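Local coordinates for protein D-glycero-alpha-D-manno-heptose 7-phosphate kinase (Campylobacter jejuni subsp. jejuni, PDB 4N3O) that catalyses the ATP-dependent phosphorylation of D-glycero-alpha-D-manno-heptose 7-phosphate at C-1, giving the 1,7-bisphosphate on the route to GDP-heptose for capsule polysaccharide, at residues N89-K93 / D94-K98; G139-E142 / I143-A147. All blocks are in the same frame, centred on the assembly; numbering follows the deposited sequence.

Contact 1. Residues N89-K93 / D94-K98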
loop_
_atom_site.group_PDB
_atom_site.type_symbol
_atom_site.label_atom_id
_atom_site.label_comp_id
_atom_site.label_asym_id
_atom_site.label_seq_id
_atom_site.Cartn_x
_atom_site.Cartn_y
_atom_site.Cartn_z
ATOM N N ASN A 89 16.381 -25.186 -13.527
ATOM C CA ASN A 89 16.656 -26.613 -13.655
ATOM C C ASN A 89 15.420 -27.476 -13.377
ATOM O O ASN A 89 15.153 -28.435 -14.094
ATOM C CB ASN A 89 17.798 -27.015 -12.720
ATOM C CG ASN A 89 19.135 -26.358 -13.088
ATOM O OD1 ASN A 89 19.321 -25.839 -14.191
ATOM N ND2 ASN A 89 20.074 -26.389 -12.151
ATOM N N ARG A 90 14.642 -27.104 -12.368
ATOM C CA ARG A 90 13.466 -27.863 -11.992
ATOM C C ARG A 90 12.332 -27.708 -13.016
ATOM O O ARG A 90 11.632 -28.665 -13.326
ATOM C CB ARG A 90 13.027 -27.444 -10.596
ATOM C CG ARG A 90 11.916 -28.278 -9.979
ATOM C CD ARG A 90 12.340 -29.693 -9.604
ATOM N NE ARG A 90 11.223 -30.382 -8.951
ATOM C CZ ARG A 90 11.003 -30.419 -7.637
ATOM N NH1 ARG A 90 11.840 -29.842 -6.777
ATOM N NH2 ARG A 90 9.937 -31.063 -7.175
ATOM N N ILE A 91 12.154 -26.506 -13.548
ATOM C CA ILE A 91 11.139 -26.275 -14.585
ATOM C C ILE A 91 11.444 -27.084 -15.848
ATOM O O ILE A 91 10.534 -27.499 -16.562
ATOM C CB ILE A 91 11.052 -24.785 -14.980
ATOM C CG1 ILE A 91 10.556 -23.938 -13.805
ATOM C CG2 ILE A 91 10.131 -24.603 -16.173
ATOM C CD1 ILE A 91 9.154 -24.276 -13.326
ATOM N N VAL A 92 12.722 -27.287 -16.133
ATOM C CA VAL A 92 13.133 -28.067 -17.312
ATOM C C VAL A 92 13.045 -29.582 -17.088
ATOM O O VAL A 92 12.641 -30.323 -17.980
ATOM C CB VAL A 92 14.581 -27.731 -17.724
ATOM C CG1 VAL A 92 15.082 -28.699 -18.784
ATOM C CG2 VAL A 92 14.674 -26.294 -18.204
ATOM N N LYS A 93 13.427 -30.016 -15.893
ATOM C CA LYS A 93 13.427 -31.426 -15.526
ATOM C C LYS A 93 12.017 -32.000 -15.430
ATOM O O LYS A 93 11.750 -33.090 -15.921
ATOM C CB LYS A 93 14.149 -31.595 -14.184
ATOM C CG LYS A 93 14.219 -33.022 -13.664
ATOM C CD LYS A 93 14.888 -33.085 -12.293
ATOM C CE LYS A 93 14.093 -32.316 -11.250
ATOM N NZ LYS A 93 14.716 -32.326 -9.898
ATOM N N ASP A 94 11.117 -31.245 -14.814
ATOM C CA ASP A 94 9.743 -31.700 -14.601
ATOM C C ASP A 94 8.643 -31.253 -15.579
ATOM O O ASP A 94 7.545 -31.811 -15.524
ATOM C CB ASP A 94 9.327 -31.349 -13.165
ATOM C CG ASP A 94 10.153 -32.097 -12.121
ATOM O OD1 ASP A 94 10.970 -32.966 -12.506
ATOM O OD2 ASP A 94 9.973 -31.829 -10.915
ATOM N N PHE A 95 8.910 -30.305 -16.481
ATOM C CA PHE A 95 7.843 -29.842 -17.395
ATOM C C PHE A 95 8.195 -29.747 -18.887
ATOM O O PHE A 95 7.670 -30.511 -19.692
ATOM C CB PHE A 95 7.265 -28.497 -16.898
ATOM C CG PHE A 95 6.702 -28.565 -15.507
ATOM C CD1 PHE A 95 5.484 -29.176 -15.268
ATOM C CD2 PHE A 95 7.396 -28.036 -14.433
ATOM C CE1 PHE A 95 4.972 -29.269 -13.984
ATOM C CE2 PHE A 95 6.885 -28.114 -13.142
ATOM C CZ PHE A 95 5.673 -28.734 -12.920
ATOM N N THR A 96 9.083 -28.820 -19.248
ATOM C CA THR A 96 9.427 -28.568 -20.661
ATOM C C THR A 96 10.283 -29.593 -21.402
ATOM O O THR A 96 10.221 -29.642 -22.621
ATOM C CB THR A 96 10.156 -27.222 -20.821
ATOM O OG1 THR A 96 11.403 -27.252 -20.107
ATOM C CG2 THR A 96 9.285 -26.080 -20.324
ATOM N N LYS A 97 11.116 -30.346 -20.682
ATOM C CA LYS A 97 12.004 -31.382 -21.266
ATOM C C LYS A 97 13.014 -30.842 -22.295
ATOM O O LYS A 97 13.706 -31.616 -22.959
ATOM C CB LYS A 97 11.184 -32.503 -21.928
ATOM C CG LYS A 97 10.021 -33.020 -21.103
ATOM C CD LYS A 97 10.463 -33.487 -19.730
ATOM C CE LYS A 97 9.277 -33.901 -18.881
ATOM N NZ LYS A 97 9.737 -34.325 -17.534
ATOM N N LYS A 98 13.105 -29.523 -22.406
ATOM C CA LYS A 98 13.990 -28.892 -23.375
ATOM C C LYS A 98 14.487 -27.537 -22.842
ATOM O O LYS A 98 13.913 -26.987 -21.894
ATOM C CB LYS A 98 13.230 -28.699 -24.687
ATOM C CG LYS A 98 11.950 -27.879 -24.531
ATOM C CD LYS A 98 11.148 -27.784 -25.821
ATOM C CE LYS A 98 11.864 -26.961 -26.879
ATOM N NZ LYS A 98 11.074 -26.880 -28.140
#
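Arg-90 and Asp-94, one helical turn apart, form a salt bridge in which Arg-90 NE donates to Asp-94 OD2 at 2.7 Å. The oxygen lies almost in the guanidinium plane, while the donor stands above the carboxylate plane; the two planes are 77° apart. A bend at chi2 (70°) carries NE forward to the carboxylate of the next turn, while Arg-90 NH2 makes a second salt bridge with Glu-149.

The close-packed side is largely apolar. Ile-91 CD1 approaches Phe-95 CD2 at 4.3 Å, and Phe-130 and Leu-134 of helix 118-134 pack on Ile-91. Thr-96 OG1, the polar exception, rests on Val-92 CA at 3.4 Å and donates to Lys-98 O.

The looser side carries lysines. Exposed Lys-97 turns its chain back at chi2, and NZ donates to Lys-93 O at 2.9 Å; Lys-93 merely runs alongside Asp-94, their charged atoms not in contact.

At the same end the backbone hydrogen bonding widens: Thr-96 N reaches Ile-91 O only weakly, at 3.3 Å, and Lys-97 N donates to Val-92 O at 3.1 Å, both i to i+5. Together with the positive phi of Lys-97 (60°), this marks a pi-type C-terminal turn closing helix 82-96 of the GHMP kinase N-terminal region.

Contact 2. Residues G139-E142 / I143-A147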
loop_
_atom_site.group_PDB
_atom_site.type_symbol
_atom_site.label_atom_id
_atom_site.label_comp_id
_atom_site.label_asym_id
_atom_site.label_seq_id
_atom_site.Cartn_x
_atom_site.Cartn_y
_atom_site.Cartn_z
ATOM N N GLY A 139 -1.712 -25.113 -9.977
ATOM C CA GLY A 139 -2.572 -24.311 -9.126
ATOM C C GLY A 139 -1.716 -23.597 -8.113
ATOM O O GLY A 139 -0.506 -23.788 -8.056
ATOM N N GLU A 140 -2.343 -22.796 -7.279
ATOM C CA GLU A 140 -1.607 -22.039 -6.292
ATOM C C GLU A 140 -0.928 -22.952 -5.250
ATOM O O GLU A 140 0.227 -22.730 -4.906
ATOM C CB GLU A 140 -2.528 -20.999 -5.648
ATOM C CG GLU A 140 -3.306 -20.125 -6.652
ATOM C CD GLU A 140 -2.455 -19.176 -7.512
ATOM O OE1 GLU A 140 -2.977 -18.089 -7.881
ATOM O OE2 GLU A 140 -1.282 -19.487 -7.820
ATOM N N TYR A 141 -1.623 -23.975 -4.755
ATOM C CA TYR A 141 -1.021 -24.909 -3.780
ATOM C C TYR A 141 0.207 -25.638 -4.357
ATOM O O TYR A 141 1.229 -25.781 -3.685
ATOM C CB TYR A 141 -2.048 -25.925 -3.283
ATOM C CG TYR A 141 -1.424 -27.098 -2.570
ATOM C CD1 TYR A 141 -0.918 -26.973 -1.279
ATOM C CD2 TYR A 141 -1.345 -28.337 -3.187
ATOM C CE1 TYR A 141 -0.343 -28.054 -0.629
ATOM C CE2 TYR A 141 -0.776 -29.423 -2.549
ATOM C CZ TYR A 141 -0.275 -29.280 -1.272
ATOM O OH TYR A 141 0.288 -30.379 -0.651
ATOM N N GLU A 142 0.091 -26.067 -5.611
ATOM C CA GLU A 142 1.170 -26.755 -6.316
ATOM C C GLU A 142 2.361 -25.822 -6.478
ATOM O O GLU A 142 3.496 -26.263 -6.458
ATOM C CB GLU A 142 0.665 -27.301 -7.663
ATOM C CG GLU A 142 -0.345 -28.442 -7.481
ATOM C CD GLU A 142 -1.362 -28.581 -8.612
ATOM O OE1 GLU A 142 -1.175 -27.983 -9.695
ATOM O OE2 GLU A 142 -2.375 -29.295 -8.402
ATOM N N ILE A 143 2.110 -24.523 -6.595
ATOM C CA ILE A 143 3.221 -23.580 -6.699
ATOM C C ILE A 143 3.900 -23.404 -5.347
ATOM O O ILE A 143 5.124 -23.322 -5.268
ATOM C CB ILE A 143 2.781 -22.233 -7.296
ATOM C CG1 ILE A 143 2.559 -22.399 -8.798
ATOM C CG2 ILE A 143 3.822 -21.153 -7.034
ATOM C CD1 ILE A 143 2.003 -21.153 -9.476
ATOM N N ALA A 144 3.115 -23.372 -4.281
ATOM C CA ALA A 144 3.689 -23.255 -2.941
ATOM C C ALA A 144 4.501 -24.510 -2.598
ATOM O O ALA A 144 5.565 -24.386 -1.983
ATOM C CB ALA A 144 2.604 -23.027 -1.904
ATOM N N LYS A 145 4.016 -25.707 -2.981
ATOM C CA LYS A 145 4.791 -26.920 -2.702
ATOM C C LYS A 145 6.118 -26.864 -3.419
ATOM O O LYS A 145 7.185 -27.007 -2.814
ATOM C CB LYS A 145 4.083 -28.228 -3.100
ATOM C CG LYS A 145 3.125 -28.774 -2.052
ATOM C CD LYS A 145 3.091 -30.311 -2.011
ATOM C CE LYS A 145 2.435 -30.999 -3.209
ATOM N NZ LYS A 145 3.193 -30.907 -4.484
ATOM N N LEU A 146 6.050 -26.645 -4.720
ATOM C CA LEU A 146 7.245 -26.586 -5.517
ATOM C C LEU A 146 8.218 -25.591 -4.862
ATOM O O LEU A 146 9.373 -25.914 -4.625
ATOM C CB LEU A 146 6.881 -26.232 -6.951
ATOM C CG LEU A 146 7.932 -26.471 -8.014
ATOM C CD1 LEU A 146 8.363 -27.933 -8.025
ATOM C CD2 LEU A 146 7.367 -26.072 -9.367
ATOM N N ALA A 147 7.732 -24.406 -4.515
ATOM C CA ALA A 147 8.574 -23.401 -3.854
ATOM C C ALA A 147 9.234 -23.934 -2.561
ATOM O O ALA A 147 10.415 -23.678 -2.286
ATOM C CB ALA A 147 7.752 -22.170 -3.533
HETATM O O HOH W 1 3.952 -29.058 -6.573
#
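Tyr-141 and Lys-145 meet one turn apart at the start of helix 140-153, the aliphatic part of the lysine slanting across the phenol end of the ring. Lys-145 CG approaches Tyr-141 CZ obliquely, at 3.5 Å; CD sits closest to the hydroxyl, and CE lies near both OH and CE2. The tyrosine CG is anti to its main-chain nitrogen (chi1 165°), which leans the ring outward and forward, toward Lys-145. Bends at chi2, chi3 and chi4 then fold the lysine chain, and its NZ donates to a water at 2.9 Å. That water in turn donates to Glu-142 O at 2.8 Å, an oxygen that also accepts from Leu-146 N.

Glu-142 faces back to the helix start: its OE1 accepts from Gly-139 N at 2.9 Å, a nearly straight bond (166°) whose donor stands 57° out of the carboxylate plane. Side chain to N-cap amide, this is the reciprocal half of a capping box; Gly-139 has no side chain to supply the other half.

Glu-140 runs alongside Ile-143, its buried OE2 4.0 Å from Ile-143 CD1 and in a long, weak ion pair with Lys-128.

These turns pack on two helices, Ala-144 on Tyr-165 and Thr-168 of helix 162-169, Ala-147 on Val-123, Val-124 and Ile-127 of helix 118-134; Leu-146 meets Arg-90 of helix 82-96.

In the fold
Both contacts lie at helix ends: contact 1 closes helix 82-96 and contact 2 opens helix 140-153, with centres about 16 Å apart. Both are partly buried, but contact 1 is the more peripheral, its centre about 27 Å from the chain centre against 16 Å. Its side-chain polar links include an ion pair, whereas contact 2 relies on a carboxylate at the N-cap amide and a water bridge. They touch where Arg-90 NH2 packs on Leu-146 CD1 at 3.6 Å, and helix 118-134 packs against both. Contact 2 also borders helix 162-169; the side chain of Ala-144 is about 9 Å from that of Asp-163, probably the proton acceptor.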